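Local structure of chitooligosaccharide oxidase (Gibberella zeae, 6Y0R) at residues S356-H370 / P418-I432. The protein oxidises the C1 hydroxyl of chitooligosaccharides to lactones with a bicovalently bound FAD, passing the electrons to molecular oxygen to give hydrogen peroxide. Numbering follows the deposited sequence.
Sequences SFVNFVSTTGKSSSH and PSDGFNLIKGLRQSI
The ring of Phe360 lies flat on the backbone of helix 420-432: one face rests on the Gly427-Leu428 peptide, with Phe360 CZ 3.5 Å from Gly427 C, and the opposite face is covered by Thr364 CB of its own helix. CG is anti to the backbone N (chi1 -175°), which carries the ring across the interface as a knob among Leu424, Gly427, Leu428 and Ser431. Gly427, lacking a side chain, lets the ring come down onto the main chain. The Leu428 side chain crosses that of Phe360 at about a right angle, its CG 3.7 Å from Phe360 CE1, while its CD2 touches Val361 CG2.

One turn earlier, the Phe357 ring is sandwiched between Val361 CG2 on one face and Ile432 CD1 on the other, the latter a CH-pi contact 4.0 Å from the centroid. Ser431 OG lies in the ring plane at the edge, 3.4 Å from Phe357 CD1; this hydroxyl donates to Leu428 O (2.6 Å), a bond within its own helix that satisfies it at the apolar interface.

Farther along the chain, Ser368 OG accepts from His370 N in an ST turn. Leu424 CD2 packs 3.6 Å from His370 CB, and Asp420 OD1 sits at the edge of the imidazole, whose plane is 63° from the carboxylate.

The two helices run nearly antiparallel (156°), their axes 8.5 Å apart. Ile425 and Ile432 rest on strand 338-346, and Trp372 NE1 of strand 371-378 forms a hydrogen bond with Gly365 O. Helices laid over a seven-stranded antiparallel sheet are consistent with the substrate domain of berberine-bridge-type flavin oxidases.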
ATOM      1  N   SER A 356      -5.060  23.546 -13.870  1.00 24.42           N
ATOM      2  CA  SER A 356      -5.286  22.515 -14.919  1.00 25.14           C
ATOM      3  C   SER A 356      -6.078  21.362 -14.332  1.00 21.72           C
ATOM      4  O   SER A 356      -7.040  20.889 -14.922  1.00 23.79           O
ATOM      5  CB  SER A 356      -4.008  21.991 -15.505  1.00 28.57           C
ATOM      6  OG  SER A 356      -3.268  23.067 -16.044  1.00 42.59           O
ATOM      7  N   PHE A 357      -5.635  20.889 -13.162  1.00 22.14           N
ATOM      8  CA  PHE A 357      -6.295  19.799 -12.424  1.00 21.03           C
ATOM      9  C   PHE A 357      -7.752  20.150 -12.125  1.00 20.58           C
ATOM     10  O   PHE A 357      -8.669  19.376 -12.403  1.00 21.29           O
ATOM     11  CB  PHE A 357      -5.463  19.521 -11.172  1.00 21.34           C
ATOM     12  CG  PHE A 357      -6.068  18.536 -10.227  1.00 23.48           C
ATOM     13  CD1 PHE A 357      -6.304  17.237 -10.609  1.00 24.71           C
ATOM     14  CD2 PHE A 357      -6.321  18.890  -8.913  1.00 27.18           C
ATOM     15  CE1 PHE A 357      -6.858  16.327  -9.722  1.00 24.39           C
ATOM     16  CE2 PHE A 357      -6.866  17.979  -8.026  1.00 27.77           C
ATOM     17  CZ  PHE A 357      -7.143  16.699  -8.441  1.00 27.46           C
ATOM     18  N   VAL A 358      -7.987  21.300 -11.487  1.00 22.56           N
ATOM     19  CA  VAL A 358      -9.351  21.738 -11.086  1.00 20.23           C
ATOM     20  C   VAL A 358     -10.218  21.911 -12.359  1.00 20.89           C
ATOM     21  O   VAL A 358     -11.385  21.542 -12.322  1.00 20.29           O
ATOM     22  CB  VAL A 358      -9.261  23.030 -10.260  1.00 20.47           C
ATOM     23  CG1 VAL A 358     -10.625  23.662 -10.129  1.00 22.19           C
ATOM     24  CG2 VAL A 358      -8.621  22.799  -8.889  1.00 20.97           C
ATOM     25  N   ASN A 359      -9.646  22.457 -13.438  1.00 24.23           N
ATOM     26  CA  ASN A 359     -10.350  22.581 -14.755  1.00 24.65           C
ATOM     27  C   ASN A 359     -10.854  21.205 -15.220  1.00 24.37           C
ATOM     28  O   ASN A 359     -12.044  21.090 -15.590  1.00 26.18           O
ATOM     29  CB  ASN A 359      -9.447  23.297 -15.764  1.00 27.74           C
ATOM     30  CG  ASN A 359      -9.302  24.779 -15.457  1.00 34.97           C
ATOM     31  OD1 ASN A 359      -9.924  25.303 -14.516  1.00 45.04           O
ATOM     32  ND2 ASN A 359      -8.498  25.468 -16.252  1.00 41.54           N
ATOM     33  N   PHE A 360     -10.028  20.157 -15.144  1.00 22.67           N
ATOM     34  CA  PHE A 360     -10.421  18.782 -15.525  1.00 21.47           C
ATOM     35  C   PHE A 360     -11.516  18.301 -14.573  1.00 22.20           C
ATOM     36  O   PHE A 360     -12.555  17.770 -15.002  1.00 22.92           O
ATOM     37  CB  PHE A 360      -9.220  17.834 -15.533  1.00 23.17           C
ATOM     38  CG  PHE A 360      -9.566  16.457 -16.033  1.00 23.63           C
ATOM     39  CD1 PHE A 360     -10.216  15.542 -15.210  1.00 23.95           C
ATOM     40  CD2 PHE A 360      -9.324  16.105 -17.353  1.00 24.67           C
ATOM     41  CE1 PHE A 360     -10.575  14.288 -15.681  1.00 27.57           C
ATOM     42  CE2 PHE A 360      -9.665  14.845 -17.813  1.00 23.97           C
ATOM     43  CZ  PHE A 360     -10.313  13.960 -16.990  1.00 25.46           C
ATOM     44  N   VAL A 361     -11.313  18.493 -13.266  1.00 22.73           N
ATOM     45  CA  VAL A 361     -12.289  18.014 -12.256  1.00 22.74           C
ATOM     46  C   VAL A 361     -13.640  18.719 -12.469  1.00 23.80           C
ATOM     47  O   VAL A 361     -14.669  18.051 -12.326  1.00 22.39           O
ATOM     48  CB  VAL A 361     -11.757  18.268 -10.838  1.00 23.39           C
ATOM     49  CG1 VAL A 361     -12.842  18.131  -9.791  1.00 24.83           C
ATOM     50  CG2 VAL A 361     -10.594  17.332 -10.554  1.00 24.07           C
ATOM     51  N   SER A 362     -13.612  20.014 -12.784  1.00 24.71           N
ATOM     52  CA  SER A 362     -14.810  20.887 -12.894  1.00 28.01           C
ATOM     53  C   SER A 362     -15.573  20.665 -14.201  1.00 31.76           C
ATOM     54  O   SER A 362     -16.749  21.069 -14.233  1.00 29.14           O
ATOM     55  CB  SER A 362     -14.421  22.343 -12.747  1.00 29.66           C
ATOM     56  OG  SER A 362     -13.791  22.532 -11.488  1.00 31.39           O
ATOM     57  N   THR A 363     -14.972  19.991 -15.182  1.00 28.26           N
ATOM     58  CA  THR A 363     -15.552  19.801 -16.538  1.00 29.92           C
ATOM     59  C   THR A 363     -15.750  18.304 -16.749  1.00 27.83           C
ATOM     60  O   THR A 363     -16.856  17.842 -16.468  1.00 27.80           O
ATOM     61  CB  THR A 363     -14.726  20.511 -17.613  1.00 29.15           C
ATOM     62  OG1 THR A 363     -13.380  20.044 -17.663  1.00 28.10           O
ATOM     63  CG2 THR A 363     -14.674  22.016 -17.397  1.00 29.62           C
ATOM     64  N   THR A 364     -14.710  17.584 -17.164  1.00 28.11           N
ATOM     65  CA  THR A 364     -14.771  16.117 -17.385  1.00 27.01           C
ATOM     66  C   THR A 364     -15.180  15.372 -16.101  1.00 27.24           C
ATOM     67  O   THR A 364     -16.075  14.525 -16.159  1.00 27.15           O
ATOM     68  CB  THR A 364     -13.467  15.600 -17.989  1.00 25.62           C
ATOM     69  OG1 THR A 364     -13.170  16.455 -19.090  1.00 32.29           O
ATOM     70  CG2 THR A 364     -13.540  14.155 -18.432  1.00 28.00           C
ATOM     71  N   GLY A 365     -14.597  15.670 -14.941  1.00 25.62           N
ATOM     72  CA  GLY A 365     -14.985  14.982 -13.703  1.00 25.28           C
ATOM     73  C   GLY A 365     -16.446  15.202 -13.363  1.00 25.15           C
ATOM     74  O   GLY A 365     -17.158  14.232 -13.018  1.00 25.53           O
ATOM     75  N   LYS A 366     -16.880  16.465 -13.438  1.00 28.07           N
ATOM     76  CA  LYS A 366     -18.231  16.929 -13.016  1.00 30.02           C
ATOM     77  C   LYS A 366     -19.280  16.221 -13.884  1.00 29.63           C
ATOM     78  O   LYS A 366     -20.296  15.818 -13.343  1.00 32.81           O
ATOM     79  CB  LYS A 366     -18.303  18.460 -13.132  1.00 34.32           C
ATOM     80  CG  LYS A 366     -19.651  19.110 -12.825  1.00 38.58           C
ATOM     81  CD  LYS A 366     -19.772  20.515 -13.405  1.00 44.62           C
ATOM     82  CE  LYS A 366     -21.129  21.157 -13.200  1.00 51.20           C
ATOM     83  NZ  LYS A 366     -21.162  21.913 -11.929  1.00 56.32           N
ATOM     84  N   SER A 367     -19.042  16.070 -15.180  1.00 32.85           N
ATOM     85  CA  SER A 367     -20.083  15.585 -16.108  1.00 35.71           C
ATOM     86  C   SER A 367     -20.032  14.058 -16.213  1.00 33.71           C
ATOM     87  O   SER A 367     -20.880  13.488 -16.869  1.00 34.68           O
ATOM     88  CB  SER A 367     -19.953  16.283 -17.419  1.00 38.84           C
ATOM     89  OG  SER A 367     -18.776  15.882 -18.077  1.00 43.58           O
ATOM     90  N   SER A 368     -19.087  13.391 -15.547  1.00 31.37           N
ATOM     91  CA  SER A 368     -18.896  11.921 -15.671  1.00 28.36           C
ATOM     92  C   SER A 368     -20.025  11.185 -14.953  1.00 26.76           C
ATOM     93  O   SER A 368     -20.408  11.601 -13.849  1.00 30.22           O
ATOM     94  CB  SER A 368     -17.548  11.490 -15.108  1.00 26.37           C
ATOM     95  OG  SER A 368     -17.380  10.098 -15.264  1.00 27.13           O
ATOM     96  N   SER A 369     -20.542  10.098 -15.536  1.00 27.79           N
ATOM     97  CA  SER A 369     -21.512   9.215 -14.847  1.00 28.97           C
ATOM     98  C   SER A 369     -20.785   8.313 -13.844  1.00 26.99           C
ATOM     99  O   SER A 369     -21.457   7.671 -13.009  1.00 28.56           O
ATOM    100  CB  SER A 369     -22.265   8.377 -15.843  1.00 29.55           C
ATOM    101  OG  SER A 369     -21.341   7.737 -16.701  1.00 32.68           O
ATOM    102  N   HIS A 370     -19.453   8.279 -13.900  1.00 25.23           N
ATOM    103  CA  HIS A 370     -18.652   7.342 -13.065  1.00 26.51           C
ATOM    104  C   HIS A 370     -18.630   7.793 -11.610  1.00 26.53           C
ATOM    105  O   HIS A 370     -18.563   9.009 -11.409  1.00 26.90           O
ATOM    106  CB  HIS A 370     -17.248   7.261 -13.608  1.00 26.15           C
ATOM    107  CG  HIS A 370     -17.163   6.468 -14.860  1.00 30.00           C
ATOM    108  ND1 HIS A 370     -17.943   6.750 -15.969  1.00 38.97           N
ATOM    109  CD2 HIS A 370     -16.367   5.448 -15.213  1.00 30.36           C
ATOM    110  CE1 HIS A 370     -17.630   5.923 -16.940  1.00 32.70           C
ATOM    111  NE2 HIS A 370     -16.662   5.128 -16.511  1.00 36.66           N
ATOM    112  N   PRO A 418     -16.466  -0.333 -17.296  1.00 32.76           N
ATOM    113  CA  PRO A 418     -16.425   0.127 -18.688  1.00 34.41           C
ATOM    114  C   PRO A 418     -15.075   0.734 -19.091  1.00 37.40           C
ATOM    115  O   PRO A 418     -14.448   1.354 -18.260  1.00 28.83           O
ATOM    116  CB  PRO A 418     -17.527   1.186 -18.700  1.00 34.55           C
ATOM    117  CG  PRO A 418     -17.492   1.772 -17.303  1.00 35.44           C
ATOM    118  CD  PRO A 418     -17.095   0.628 -16.380  1.00 32.37           C
ATOM    119  N   SER A 419     -14.657   0.584 -20.345  1.00 36.36           N
ATOM    120  CA  SER A 419     -13.297   0.988 -20.787  1.00 36.40           C
ATOM    121  C   SER A 419     -13.150   2.518 -20.797  1.00 33.72           C
ATOM    122  O   SER A 419     -11.988   2.986 -20.647  1.00 30.75           O
ATOM    123  CB  SER A 419     -12.914   0.355 -22.112  1.00 45.02           C
ATOM    124  OG  SER A 419     -13.979   0.442 -23.043  1.00 56.51           O
ATOM    125  N   ASP A 420     -14.235   3.299 -20.879  1.00 28.72           N
ATOM    126  CA  ASP A 420     -14.124   4.781 -20.775  1.00 29.74           C
ATOM    127  C   ASP A 420     -13.638   5.170 -19.372  1.00 26.77           C
ATOM    128  O   ASP A 420     -13.072   6.253 -19.265  1.00 24.94           O
ATOM    129  CB  ASP A 420     -15.390   5.559 -21.164  1.00 33.63           C
ATOM    130  CG  ASP A 420     -16.632   5.295 -20.331  1.00 39.43           C
ATOM    131  OD1 ASP A 420     -16.581   4.482 -19.398  1.00 40.11           O
ATOM    132  OD2 ASP A 420     -17.680   5.878 -20.669  1.00 48.13           O
ATOM    133  N   GLY A 421     -13.782   4.301 -18.379  1.00 27.35           N
ATOM    134  CA  GLY A 421     -13.226   4.515 -17.013  1.00 28.51           C
ATOM    135  C   GLY A 421     -11.715   4.625 -17.003  1.00 25.81           C
ATOM    136  O   GLY A 421     -11.144   5.469 -16.222  1.00 23.05           O
ATOM    137  N   PHE A 422     -11.024   3.821 -17.813  1.00 25.19           N
ATOM    138  CA  PHE A 422      -9.566   3.959 -17.986  1.00 23.61           C
ATOM    139  C   PHE A 422      -9.231   5.367 -18.444  1.00 23.76           C
ATOM    140  O   PHE A 422      -8.221   5.938 -17.969  1.00 23.53           O
ATOM    141  CB  PHE A 422      -9.023   2.920 -18.979  1.00 23.05           C
ATOM    142  CG  PHE A 422      -9.279   1.483 -18.603  1.00 23.29           C
ATOM    143  CD1 PHE A 422      -8.994   1.009 -17.332  1.00 22.91           C
ATOM    144  CD2 PHE A 422      -9.738   0.557 -19.539  1.00 25.46           C
ATOM    145  CE1 PHE A 422      -9.191  -0.311 -16.983  1.00 23.42           C
ATOM    146  CE2 PHE A 422      -9.883  -0.778 -19.204  1.00 24.07           C
ATOM    147  CZ  PHE A 422      -9.658  -1.213 -17.920  1.00 23.99           C
ATOM    148  N   ASN A 423      -9.975   5.906 -19.432  1.00 24.44           N
ATOM    149  CA  ASN A 423      -9.621   7.232 -19.991  1.00 26.91           C
ATOM    150  C   ASN A 423      -9.966   8.328 -18.967  1.00 20.98           C
ATOM    151  O   ASN A 423      -9.238   9.320 -18.912  1.00 22.40           O
ATOM    152  CB  ASN A 423     -10.287   7.524 -21.339  1.00 30.69           C
ATOM    153  CG  ASN A 423      -9.391   8.382 -22.216  1.00 41.71           C
ATOM    154  OD1 ASN A 423      -8.259   7.996 -22.517  1.00 53.05           O
ATOM    155  ND2 ASN A 423      -9.875   9.540 -22.635  1.00 47.81           N
ATOM    156  N   LEU A 424     -11.004   8.141 -18.175  1.00 22.60           N
ATOM    157  CA  LEU A 424     -11.395   9.139 -17.149  1.00 22.07           C
ATOM    158  C   LEU A 424     -10.220   9.252 -16.172  1.00 22.71           C
ATOM    159  O   LEU A 424      -9.776  10.388 -15.850  1.00 22.23           O
ATOM    160  CB  LEU A 424     -12.626   8.653 -16.394  1.00 22.57           C
ATOM    161  CG  LEU A 424     -12.992   9.468 -15.150  1.00 24.78           C
ATOM    162  CD1 LEU A 424     -13.321  10.890 -15.519  1.00 25.71           C
ATOM    163  CD2 LEU A 424     -14.141   8.823 -14.397  1.00 25.95           C
ATOM    164  N   ILE A 425      -9.761   8.103 -15.663  1.00 20.77           N
ATOM    165  CA  ILE A 425      -8.697   8.122 -14.605  1.00 21.91           C
ATOM    166  C   ILE A 425      -7.369   8.600 -15.201  1.00 22.09           C
ATOM    167  O   ILE A 425      -6.608   9.357 -14.523  1.00 21.61           O
ATOM    168  CB  ILE A 425      -8.613   6.738 -13.946  1.00 20.06           C
ATOM    169  CG1 ILE A 425      -9.852   6.417 -13.115  1.00 22.90           C
ATOM    170  CG2 ILE A 425      -7.345   6.577 -13.105  1.00 20.40           C
ATOM    171  CD1 ILE A 425     -10.110   7.376 -11.988  1.00 23.61           C
ATOM    172  N   LYS A 426      -7.010   8.148 -16.401  1.00 20.62           N
ATOM    173  CA  LYS A 426      -5.810   8.652 -17.093  1.00 22.08           C
ATOM    174  C   LYS A 426      -5.888  10.176 -17.224  1.00 21.29           C
ATOM    175  O   LYS A 426      -4.890  10.866 -17.031  1.00 20.53           O
ATOM    176  CB  LYS A 426      -5.670   8.003 -18.466  1.00 24.41           C
ATOM    177  CG  LYS A 426      -4.400   8.396 -19.198  1.00 30.68           C
ATOM    178  CD  LYS A 426      -4.152   7.593 -20.461  1.00 35.74           C
ATOM    179  CE  LYS A 426      -5.296   7.705 -21.443  1.00 45.78           C
ATOM    180  NZ  LYS A 426      -5.052   8.723 -22.494  1.00 53.20           N
ATOM    181  N   GLY A 427      -7.057  10.697 -17.581  1.00 22.42           N
ATOM    182  CA  GLY A 427      -7.206  12.146 -17.804  1.00 20.55           C
ATOM    183  C   GLY A 427      -7.050  12.902 -16.486  1.00 20.67           C
ATOM    184  O   GLY A 427      -6.348  13.934 -16.492  1.00 21.17           O
ATOM    185  N   LEU A 428      -7.632  12.387 -15.411  1.00 20.04           N
ATOM    186  CA  LEU A 428      -7.493  12.985 -14.045  1.00 21.82           C
ATOM    187  C   LEU A 428      -6.009  13.077 -13.696  1.00 22.25           C
ATOM    188  O   LEU A 428      -5.503  14.147 -13.267  1.00 21.25           O
ATOM    189  CB  LEU A 428      -8.219  12.108 -13.027  1.00 24.30           C
ATOM    190  CG  LEU A 428      -9.593  12.529 -12.544  1.00 30.80           C
ATOM    191  CD1 LEU A 428     -10.076  11.458 -11.570  1.00 33.91           C
ATOM    192  CD2 LEU A 428      -9.556  13.918 -11.886  1.00 29.49           C
ATOM    193  N   ARG A 429      -5.288  11.969 -13.853  1.00 20.76           N
ATOM    194  CA  ARG A 429      -3.864  11.942 -13.480  1.00 20.54           C
ATOM    195  C   ARG A 429      -3.055  12.863 -14.401  1.00 20.66           C
ATOM    196  O   ARG A 429      -2.214  13.635 -13.933  1.00 20.50           O
ATOM    197  CB  ARG A 429      -3.350  10.504 -13.551  1.00 20.95           C
ATOM    198  CG  ARG A 429      -1.881  10.418 -13.191  1.00 23.70           C
ATOM    199  CD  ARG A 429      -1.390   8.994 -13.187  1.00 27.88           C
ATOM    200  NE  ARG A 429      -1.013   8.634 -14.538  1.00 34.41           N
ATOM    201  CZ  ARG A 429      -1.725   7.941 -15.367  1.00 31.70           C
ATOM    202  NH1 ARG A 429      -1.248   7.659 -16.583  1.00 27.52           N
ATOM    203  NH2 ARG A 429      -2.917   7.500 -14.972  1.00 45.73           N
ATOM    204  N   GLN A 430      -3.270  12.752 -15.711  1.00 19.65           N
ATOM    205  CA  GLN A 430      -2.452  13.495 -16.693  1.00 20.70           C
ATOM    206  C   GLN A 430      -2.751  14.997 -16.638  1.00 19.34           C
ATOM    207  O   GLN A 430      -1.844  15.730 -17.046  1.00 20.04           O
ATOM    208  CB  GLN A 430      -2.655  12.937 -18.106  1.00 22.44           C
ATOM    209  CG  GLN A 430      -1.931  11.622 -18.310  1.00 24.66           C
ATOM    210  CD  GLN A 430      -2.047  11.121 -19.731  1.00 27.81           C
ATOM    211  OE1 GLN A 430      -2.970  11.494 -20.447  1.00 29.73           O
ATOM    212  NE2 GLN A 430      -1.107  10.267 -20.119  1.00 27.71           N
ATOM    213  N   SER A 431      -3.904  15.421 -16.107  1.00 21.69           N
ATOM    214  CA  SER A 431      -4.193  16.867 -15.881  1.00 22.56           C
ATOM    215  C   SER A 431      -3.086  17.465 -15.021  1.00 24.94           C
ATOM    216  O   SER A 431      -2.858  18.687 -15.116  1.00 25.43           O
ATOM    217  CB  SER A 431      -5.543  17.126 -15.290  1.00 22.56           C
ATOM    218  OG  SER A 431      -5.606  16.706 -13.923  1.00 23.26           O
ATOM    219  N   ILE A 432      -2.433  16.645 -14.185  1.00 21.94           N
ATOM    220  CA  ILE A 432      -1.220  17.042 -13.427  1.00 21.50           C
ATOM    221  C   ILE A 432       0.043  16.551 -14.135  1.00 22.61           C
ATOM    222  O   ILE A 432       0.942  17.362 -14.381  1.00 23.23           O
ATOM    223  CB  ILE A 432      -1.307  16.526 -11.980  1.00 23.77           C
ATOM    224  CG1 ILE A 432      -2.564  17.060 -11.292  1.00 26.29           C
ATOM    225  CG2 ILE A 432      -0.028  16.880 -11.243  1.00 23.77           C
ATOM    226  CD1 ILE A 432      -2.819  16.465  -9.964  1.00 28.92           C
TER